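Glutamyl-tRNA synthetase (Methanothermobacter thermautotrophicus, PDB 3AII) probably activates glutamate with ATP and attaches it to tRNA, as a non-discriminating archaeal class I glutamyl-tRNA synthetase. Local coordinates at residues T179-C193 / C208-W222. Sequence-based numbering, arbitrary orientation.
Sequences TEKLIERGGAYVCTC and CHCRSLGFRENLQRW. With ZN (zinc ion), chain D.
Thr179 CG2 sits over one face of the Trp222 indole, 3.6 Å from the centroid of its six-membered ring and almost on the ring normal, a CH-pi contact. At the indole edge, in plane, lie Glu180 OE2 and a water that accepts from Trp222 NE1 and donates to Glu180 OE2. The Glu184 side chain, extended with CG anti to the backbone N (chi1 -177°), covers one face of Phe215, its carboxylate stacked 19° from the ring plane, while Ile183 CG2 meets that ring's edge. Over one face of Tyr189 comes Arg211 CA, 3.9 Å from the ring centroid; Asp250 holds both the Tyr189 hydroxyl and Arg211 NE. Helices 179-184 and 215-222 run nearly antiparallel, and strand 188-191, an outermost strand of a four-stranded antiparallel sheet, leads into a Cys4 zinc site within the catalytic domain: Cys191, Cys193, Cys208 and Cys210 each bind zinc through SG at 2.4 Å. Asn218 OD1 takes Val190 N at 3.0 Å from above its carbonyl plane. Arg221 NH1 reaches Val190 O at 2.9 Å and Cys210 SG at 3.3 Å, the sulfur lying in the guanidinium plane; Thr192 N also donates to that thiolate, 3.5 Å from Cys210 SG. A leucine in place of Arg221 would probably leave Val190 O without this donor and the zinc-bound sulfur with one N-H fewer to offset its charge.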
ATOM      1  N   THR A 179      12.795  24.721  19.981  1.00 14.19           N
ATOM      2  CA  THR A 179      12.854  25.994  19.252  1.00 12.59           C
ATOM      3  C   THR A 179      13.538  27.064  20.108  1.00 13.66           C
ATOM      4  O   THR A 179      14.397  27.802  19.618  1.00 16.03           O
ATOM      5  CB  THR A 179      11.452  26.474  18.843  1.00 16.12           C
ATOM      6  OG1 THR A 179      10.921  25.556  17.878  1.00 15.26           O
ATOM      7  CG2 THR A 179      11.515  27.866  18.216  1.00 17.32           C
ATOM      8  N   GLU A 180      13.126  27.168  21.369  1.00 14.13           N
ATOM      9  CA  GLU A 180      13.735  28.125  22.309  1.00 13.35           C
ATOM     10  C   GLU A 180      15.227  27.832  22.501  1.00 17.90           C
ATOM     11  O   GLU A 180      16.049  28.742  22.527  1.00 20.31           O
ATOM     12  CB  GLU A 180      12.995  28.130  23.652  1.00 16.63           C
ATOM     13  CG  GLU A 180      11.548  28.619  23.544  1.00 21.81           C
ATOM     14  CD  GLU A 180      11.039  29.303  24.807  1.00 39.33           C
ATOM     15  OE1 GLU A 180      11.652  29.126  25.885  1.00 37.53           O
ATOM     16  OE2 GLU A 180      10.020  30.023  24.714  1.00 45.73           O
ATOM     17  N   LYS A 181      15.580  26.554  22.602  1.00 15.70           N
ATOM     18  CA  LYS A 181      16.987  26.194  22.770  1.00 17.76           C
ATOM     19  C   LYS A 181      17.795  26.542  21.528  1.00 20.24           C
ATOM     20  O   LYS A 181      18.930  27.029  21.630  1.00 19.63           O
ATOM     21  CB  LYS A 181      17.135  24.702  23.104  1.00 17.63           C
ATOM     22  CG  LYS A 181      16.786  24.383  24.562  1.00 26.36           C
ATOM     23  CD  LYS A 181      16.922  22.896  24.865  1.00 31.04           C
ATOM     24  CE  LYS A 181      16.504  22.592  26.305  1.00 37.23           C
ATOM     25  NZ  LYS A 181      16.569  21.137  26.603  1.00 45.78           N
ATOM     26  N   LEU A 182      17.214  26.305  20.357  1.00 17.41           N
ATOM     27  CA  LEU A 182      17.894  26.584  19.108  1.00 14.02           C
ATOM     28  C   LEU A 182      18.141  28.088  18.970  1.00 18.52           C
ATOM     29  O   LEU A 182      19.200  28.516  18.528  1.00 19.25           O
ATOM     30  CB  LEU A 182      17.067  26.072  17.926  1.00 16.76           C
ATOM     31  CG  LEU A 182      17.618  26.267  16.512  1.00 18.27           C
ATOM     32  CD1 LEU A 182      18.960  25.572  16.350  1.00 22.45           C
ATOM     33  CD2 LEU A 182      16.612  25.768  15.465  1.00 16.27           C
ATOM     34  N   ILE A 183      17.134  28.882  19.316  1.00 15.89           N
ATOM     35  CA  ILE A 183      17.272  30.337  19.356  1.00 15.72           C
ATOM     36  C   ILE A 183      18.338  30.799  20.361  1.00 18.65           C
ATOM     37  O   ILE A 183      19.135  31.691  20.058  1.00 20.72           O
ATOM     38  CB  ILE A 183      15.909  30.999  19.666  1.00 17.80           C
ATOM     39  CG1 ILE A 183      14.935  30.797  18.501  1.00 21.13           C
ATOM     40  CG2 ILE A 183      16.078  32.489  19.957  1.00 23.63           C
ATOM     41  CD1 ILE A 183      13.514  31.303  18.812  1.00 19.40           C
ATOM     42  N   GLU A 184      18.372  30.188  21.542  1.00 18.96           N
ATOM     43  CA  GLU A 184      19.384  30.571  22.531  1.00 18.56           C
ATOM     44  C   GLU A 184      20.790  30.258  22.049  1.00 22.42           C
ATOM     45  O   GLU A 184      21.742  30.999  22.336  1.00 23.07           O
ATOM     46  CB  GLU A 184      19.150  29.922  23.902  1.00 19.70           C
ATOM     47  CG  GLU A 184      20.214  30.426  24.900  1.00 23.80           C
ATOM     48  CD  GLU A 184      19.887  30.207  26.362  1.00 54.16           C
ATOM     49  OE1 GLU A 184      18.888  29.520  26.666  1.00 42.53           O
ATOM     50  OE2 GLU A 184      20.653  30.736  27.209  1.00 36.82           O
ATOM     51  N   ARG A 185      20.922  29.167  21.308  1.00 19.07           N
ATOM     52  CA  ARG A 185      22.207  28.785  20.741  1.00 22.12           C
ATOM     53  C   ARG A 185      22.559  29.580  19.489  1.00 21.50           C
ATOM     54  O   ARG A 185      23.585  29.331  18.870  1.00 24.95           O
ATOM     55  CB  ARG A 185      22.217  27.284  20.415  1.00 23.99           C
ATOM     56  CG  ARG A 185      22.271  26.389  21.652  1.00 27.89           C
ATOM     57  CD  ARG A 185      22.534  24.941  21.268  1.00 37.16           C
ATOM     58  NE  ARG A 185      23.204  24.195  22.327  1.00 61.01           N
ATOM     59  CZ  ARG A 185      24.418  23.664  22.214  1.00 53.02           C
ATOM     60  NH1 ARG A 185      25.098  23.788  21.084  1.00 40.45           N
ATOM     61  NH2 ARG A 185      24.948  22.998  23.230  1.00 68.03           N
ATOM     62  N   GLY A 186      21.701  30.520  19.107  1.00 17.95           N
ATOM     63  CA  GLY A 186      21.942  31.343  17.927  1.00 19.94           C
ATOM     64  C   GLY A 186      21.764  30.658  16.586  1.00 22.91           C
ATOM     65  O   GLY A 186      22.359  31.060  15.585  1.00 21.13           O
ATOM     66  N   GLY A 187      20.928  29.623  16.553  1.00 18.37           N
ATOM     67  CA  GLY A 187      20.755  28.838  15.352  1.00 17.67           C
ATOM     68  C   GLY A 187      19.441  29.055  14.636  1.00 16.81           C
ATOM     69  O   GLY A 187      19.164  28.407  13.635  1.00 19.33           O
ATOM     70  N   ALA A 188      18.641  29.981  15.147  1.00 15.35           N
ATOM     71  CA  ALA A 188      17.368  30.288  14.522  1.00 15.60           C
ATOM     72  C   ALA A 188      16.924  31.684  14.891  1.00 19.89           C
ATOM     73  O   ALA A 188      17.452  32.288  15.825  1.00 19.27           O
ATOM     74  CB  ALA A 188      16.307  29.268  14.927  1.00 15.55           C
ATOM     75  N   TYR A 189      15.960  32.199  14.137  1.00 17.51           N
ATOM     76  CA  TYR A 189      15.433  33.529  14.393  1.00 20.11           C
ATOM     77  C   TYR A 189      13.986  33.616  13.960  1.00 18.65           C
ATOM     78  O   TYR A 189      13.530  32.799  13.152  1.00 16.58           O
ATOM     79  CB  TYR A 189      16.282  34.599  13.689  1.00 19.64           C
ATOM     80  CG  TYR A 189      16.403  34.490  12.182  1.00 18.25           C
ATOM     81  CD1 TYR A 189      17.273  33.581  11.589  1.00 19.03           C
ATOM     82  CD2 TYR A 189      15.665  35.322  11.349  1.00 17.32           C
ATOM     83  CE1 TYR A 189      17.393  33.505  10.222  1.00 19.60           C
ATOM     84  CE2 TYR A 189      15.790  35.258   9.982  1.00 16.68           C
ATOM     85  CZ  TYR A 189      16.647  34.359   9.418  1.00 19.98           C
ATOM     86  OH  TYR A 189      16.751  34.298   8.044  1.00 22.74           O
ATOM     87  N   VAL A 190      13.256  34.586  14.517  1.00 19.20           N
ATOM     88  CA  VAL A 190      11.879  34.808  14.083  1.00 15.59           C
ATOM     89  C   VAL A 190      11.826  35.888  13.020  1.00 20.61           C
ATOM     90  O   VAL A 190      12.168  37.046  13.278  1.00 22.46           O
ATOM     91  CB  VAL A 190      10.962  35.187  15.232  1.00 16.25           C
ATOM     92  CG1 VAL A 190       9.532  35.370  14.703  1.00 19.51           C
ATOM     93  CG2 VAL A 190      11.009  34.108  16.321  1.00 19.09           C
ATOM     94  N   CYS A 191      11.392  35.497  11.830  1.00 17.92           N
ATOM     95  CA  CYS A 191      11.365  36.402  10.691  1.00 19.25           C
ATOM     96  C   CYS A 191       9.955  36.898  10.445  1.00 20.12           C
ATOM     97  O   CYS A 191       9.028  36.111  10.228  1.00 23.94           O
ATOM     98  CB  CYS A 191      11.884  35.708   9.443  1.00 19.34           C
ATOM     99  SG  CYS A 191      11.940  36.798   8.005  1.00 24.38           S
ATOM    100  N   THR A 192       9.815  38.222  10.465  1.00 25.72           N
ATOM    101  CA  THR A 192       8.538  38.883  10.252  1.00 32.38           C
ATOM    102  C   THR A 192       8.473  39.543   8.875  1.00 30.05           C
ATOM    103  O   THR A 192       7.538  40.287   8.589  1.00 31.55           O
ATOM    104  CB  THR A 192       8.307  39.972  11.320  1.00 32.91           C
ATOM    105  OG1 THR A 192       9.470  40.807  11.402  1.00 30.47           O
ATOM    106  CG2 THR A 192       8.052  39.342  12.687  1.00 31.61           C
ATOM    107  N   CYS A 193       9.472  39.279   8.034  1.00 26.44           N
ATOM    108  CA  CYS A 193       9.516  39.830   6.676  1.00 26.63           C
ATOM    109  C   CYS A 193       8.374  39.308   5.829  1.00 30.28           C
ATOM    110  O   CYS A 193       7.897  38.200   6.041  1.00 29.19           O
ATOM    111  CB  CYS A 193      10.830  39.466   5.977  1.00 31.30           C
ATOM    112  SG  CYS A 193      12.313  40.238   6.672  1.00 28.42           S
ATOM    113  N   CYS A 208      18.236  39.435   6.107  1.00 35.08           N
ATOM    114  CA  CYS A 208      17.207  40.368   6.528  1.00 33.57           C
ATOM    115  C   CYS A 208      17.590  40.887   7.905  1.00 42.88           C
ATOM    116  O   CYS A 208      18.516  40.374   8.537  1.00 29.43           O
ATOM    117  CB  CYS A 208      15.828  39.699   6.564  1.00 29.86           C
ATOM    118  SG  CYS A 208      15.612  38.505   7.918  1.00 26.81           S
ATOM    119  N   HIS A 209      16.881  41.908   8.364  1.00 25.66           N
ATOM    120  CA  HIS A 209      17.143  42.487   9.675  1.00 28.90           C
ATOM    121  C   HIS A 209      16.936  41.483  10.811  1.00 28.26           C
ATOM    122  O   HIS A 209      17.639  41.522  11.818  1.00 31.07           O
ATOM    123  CB  HIS A 209      16.260  43.721   9.885  1.00 28.95           C
ATOM    124  CG  HIS A 209      16.254  44.227  11.292  1.00 32.48           C
ATOM    125  ND1 HIS A 209      17.338  44.863  11.857  1.00 39.75           N
ATOM    126  CD2 HIS A 209      15.296  44.194  12.246  1.00 32.35           C
ATOM    127  CE1 HIS A 209      17.048  45.198  13.103  1.00 38.59           C
ATOM    128  NE2 HIS A 209      15.817  44.802  13.365  1.00 53.67           N
ATOM    129  N   CYS A 210      15.972  40.580  10.639  1.00 30.51           N
ATOM    130  CA  CYS A 210      15.593  39.652  11.699  1.00 23.12           C
ATOM    131  C   CYS A 210      16.776  38.760  12.077  1.00 21.91           C
ATOM    132  O   CYS A 210      16.904  38.322  13.225  1.00 25.61           O
ATOM    133  CB  CYS A 210      14.427  38.769  11.237  1.00 27.11           C
ATOM    134  SG  CYS A 210      13.044  39.665  10.460  1.00 26.85           S
ATOM    135  N   ARG A 211      17.622  38.485  11.093  1.00 20.73           N
ATOM    136  CA  ARG A 211      18.731  37.555  11.270  1.00 24.71           C
ATOM    137  C   ARG A 211      19.778  38.090  12.241  1.00 33.50           C
ATOM    138  O   ARG A 211      20.616  37.331  12.726  1.00 26.90           O
ATOM    139  CB  ARG A 211      19.387  37.248   9.925  1.00 26.66           C
ATOM    140  CG  ARG A 211      20.089  35.900   9.873  1.00 23.45           C
ATOM    141  CD  ARG A 211      20.859  35.743   8.574  1.00 27.96           C
ATOM    142  NE  ARG A 211      21.070  34.342   8.208  1.00 24.55           N
ATOM    143  CZ  ARG A 211      22.174  33.647   8.468  1.00 27.85           C
ATOM    144  NH1 ARG A 211      23.191  34.214   9.112  1.00 31.13           N
ATOM    145  NH2 ARG A 211      22.265  32.382   8.079  1.00 27.62           N
ATOM    146  N   SER A 212      19.724  39.389  12.527  1.00 28.49           N
ATOM    147  CA  SER A 212      20.705  40.013  13.413  1.00 24.91           C
ATOM    148  C   SER A 212      20.215  40.162  14.851  1.00 30.22           C
ATOM    149  O   SER A 212      20.970  40.609  15.722  1.00 29.09           O
ATOM    150  CB  SER A 212      21.125  41.388  12.870  1.00 33.91           C
ATOM    151  OG  SER A 212      20.059  42.321  12.969  1.00 31.38           O
ATOM    152  N   LEU A 213      18.958  39.813  15.106  1.00 25.19           N
ATOM    153  CA  LEU A 213      18.398  39.957  16.450  1.00 21.97           C
ATOM    154  C   LEU A 213      19.105  39.050  17.448  1.00 24.84           C
ATOM    155  O   LEU A 213      19.601  37.973  17.088  1.00 28.68           O
ATOM    156  CB  LEU A 213      16.895  39.646  16.462  1.00 25.70           C
ATOM    157  CG  LEU A 213      16.027  40.510  15.548  1.00 36.71           C
ATOM    158  CD1 LEU A 213      14.580  40.045  15.612  1.00 42.39           C
ATOM    159  CD2 LEU A 213      16.140  41.968  15.943  1.00 36.57           C
ATOM    160  N   GLY A 214      19.132  39.481  18.701  1.00 25.70           N
ATOM    161  CA  GLY A 214      19.693  38.684  19.774  1.00 26.46           C
ATOM    162  C   GLY A 214      18.701  37.705  20.378  1.00 25.72           C
ATOM    163  O   GLY A 214      17.533  37.648  19.990  1.00 24.39           O
ATOM    164  N   PHE A 215      19.174  36.933  21.348  1.00 20.54           N
ATOM    165  CA  PHE A 215      18.366  35.898  21.981  1.00 20.85           C
ATOM    166  C   PHE A 215      17.024  36.412  22.517  1.00 25.29           C
ATOM    167  O   PHE A 215      15.959  35.920  22.134  1.00 23.64           O
ATOM    168  CB  PHE A 215      19.182  35.248  23.103  1.00 19.87           C
ATOM    169  CG  PHE A 215      18.386  34.362  24.014  1.00 24.51           C
ATOM    170  CD1 PHE A 215      17.651  33.303  23.514  1.00 29.54           C
ATOM    171  CD2 PHE A 215      18.405  34.568  25.386  1.00 28.53           C
ATOM    172  CE1 PHE A 215      16.934  32.484  24.361  1.00 29.74           C
ATOM    173  CE2 PHE A 215      17.694  33.756  26.233  1.00 28.35           C
ATOM    174  CZ  PHE A 215      16.952  32.709  25.722  1.00 28.35           C
ATOM    175  N   ARG A 216      17.065  37.402  23.400  1.00 24.04           N
ATOM    176  CA  ARG A 216      15.837  37.843  24.058  1.00 28.17           C
ATOM    177  C   ARG A 216      14.873  38.536  23.093  1.00 21.61           C
ATOM    178  O   ARG A 216      13.657  38.398  23.234  1.00 24.76           O
ATOM    179  CB  ARG A 216      16.141  38.712  25.283  1.00 29.33           C
ATOM    180  CG  ARG A 216      16.775  37.941  26.425  1.00 23.37           C
ATOM    181  CD  ARG A 216      15.782  37.042  27.134  1.00 24.07           C
ATOM    182  NE  ARG A 216      16.439  36.191  28.122  1.00 26.80           N
ATOM    183  CZ  ARG A 216      15.812  35.307  28.890  1.00 43.50           C
ATOM    184  NH1 ARG A 216      14.495  35.151  28.800  1.00 40.72           N
ATOM    185  NH2 ARG A 216      16.504  34.569  29.749  1.00 36.06           N
ATOM    186  N   GLU A 217      15.418  39.249  22.109  1.00 21.61           N
ATOM    187  CA  GLU A 217      14.604  39.814  21.039  1.00 20.27           C
ATOM    188  C   GLU A 217      13.856  38.722  20.253  1.00 24.31           C
ATOM    189  O   GLU A 217      12.647  38.822  20.024  1.00 21.23           O
ATOM    190  CB  GLU A 217      15.464  40.642  20.089  1.00 28.10           C
ATOM    191  CG  GLU A 217      16.003  41.937  20.692  1.00 31.54           C
ATOM    192  CD  GLU A 217      16.891  42.692  19.713  1.00 60.18           C
ATOM    193  OE1 GLU A 217      16.584  43.867  19.412  1.00 61.39           O
ATOM    194  OE2 GLU A 217      17.885  42.103  19.232  1.00 36.60           O
ATOM    195  N   ASN A 218      14.581  37.686  19.839  1.00 20.63           N
ATOM    196  CA  ASN A 218      13.960  36.552  19.149  1.00 19.14           C
ATOM    197  C   ASN A 218      12.974  35.812  20.039  1.00 22.91           C
ATOM    198  O   ASN A 218      11.938  35.350  19.571  1.00 21.17           O
ATOM    199  CB  ASN A 218      15.022  35.570  18.643  1.00 19.46           C
ATOM    200  CG  ASN A 218      15.603  35.975  17.300  1.00 24.89           C
ATOM    201  OD1 ASN A 218      14.873  36.294  16.365  1.00 21.76           O
ATOM    202  ND2 ASN A 218      16.918  35.938  17.190  1.00 23.61           N
ATOM    203  N   LEU A 219      13.293  35.683  21.323  1.00 18.32           N
ATOM    204  CA  LEU A 219      12.435  34.908  22.204  1.00 22.03           C
ATOM    205  C   LEU A 219      11.098  35.618  22.376  1.00 21.96           C
ATOM    206  O   LEU A 219      10.046  34.985  22.438  1.00 21.21           O
ATOM    207  CB  LEU A 219      13.119  34.701  23.561  1.00 21.87           C
ATOM    208  CG  LEU A 219      12.500  33.672  24.505  1.00 27.98           C
ATOM    209  CD1 LEU A 219      12.615  32.277  23.902  1.00 27.81           C
ATOM    210  CD2 LEU A 219      13.173  33.733  25.893  1.00 32.28           C
ATOM    211  N   GLN A 220      11.150  36.947  22.454  1.00 20.20           N
ATOM    212  CA  GLN A 220       9.934  37.745  22.530  1.00 19.78           C
ATOM    213  C   GLN A 220       9.082  37.585  21.259  1.00 18.86           C
ATOM    214  O   GLN A 220       7.868  37.417  21.341  1.00 20.21           O
ATOM    215  CB  GLN A 220      10.284  39.220  22.772  1.00 25.18           C
ATOM    216  CG  GLN A 220       9.110  40.171  22.618  1.00 22.90           C
ATOM    217  CD  GLN A 220       8.063  39.984  23.683  1.00 30.68           C
ATOM    218  OE1 GLN A 220       8.365  39.569  24.805  1.00 42.92           O
ATOM    219  NE2 GLN A 220       6.817  40.296  23.345  1.00 35.53           N
ATOM    220  N   ARG A 221       9.720  37.628  20.094  1.00 18.47           N
ATOM    221  CA  ARG A 221       8.993  37.443  18.839  1.00 20.32           C
ATOM    222  C   ARG A 221       8.402  36.042  18.766  1.00 19.36           C
ATOM    223  O   ARG A 221       7.302  35.846  18.244  1.00 18.90           O
ATOM    224  CB  ARG A 221       9.911  37.626  17.642  1.00 17.12           C
ATOM    225  CG  ARG A 221      10.376  39.065  17.401  1.00 22.73           C
ATOM    226  CD  ARG A 221      10.979  39.141  16.010  1.00 23.68           C
ATOM    227  NE  ARG A 221      11.253  40.507  15.569  1.00 27.94           N
ATOM    228  CZ  ARG A 221      11.598  40.820  14.326  1.00 31.05           C
ATOM    229  NH1 ARG A 221      11.698  39.863  13.412  1.00 25.12           N
ATOM    230  NH2 ARG A 221      11.832  42.084  13.990  1.00 31.10           N
ATOM    231  N   TRP A 222       9.157  35.074  19.272  1.00 18.67           N
ATOM    232  CA  TRP A 222       8.712  33.680  19.290  1.00 20.51           C
ATOM    233  C   TRP A 222       7.435  33.569  20.103  1.00 16.81           C
ATOM    234  O   TRP A 222       6.445  32.983  19.651  1.00 17.58           O
ATOM    235  CB  TRP A 222       9.818  32.764  19.848  1.00 17.31           C
ATOM    236  CG  TRP A 222       9.368  31.388  20.299  1.00 18.66           C
ATOM    237  CD1 TRP A 222       9.426  30.880  21.571  1.00 19.46           C
ATOM    238  CD2 TRP A 222       8.788  30.365  19.489  1.00 15.77           C
ATOM    239  NE1 TRP A 222       8.928  29.609  21.602  1.00 18.34           N
ATOM    240  CE2 TRP A 222       8.524  29.259  20.337  1.00 15.11           C
ATOM    241  CE3 TRP A 222       8.467  30.268  18.130  1.00 14.86           C
ATOM    242  CZ2 TRP A 222       7.967  28.072  19.873  1.00 14.12           C
ATOM    243  CZ3 TRP A 222       7.899  29.086  17.665  1.00 14.10           C
ATOM    244  CH2 TRP A 222       7.653  28.005  18.534  1.00 15.66           C
TER
HETATM  245 ZN    ZN D1001      13.224  38.750   8.281  1.00 27.33          ZN
HETATM  246  O   HOH W   1       8.091  28.055  23.717  1.00 34.89           O
HETATM  247  O   HOH W   2      19.293  34.406  19.110  1.00 31.40           O
HETATM  248  O   HOH W   3      18.243  36.453   6.330  1.00 28.69           O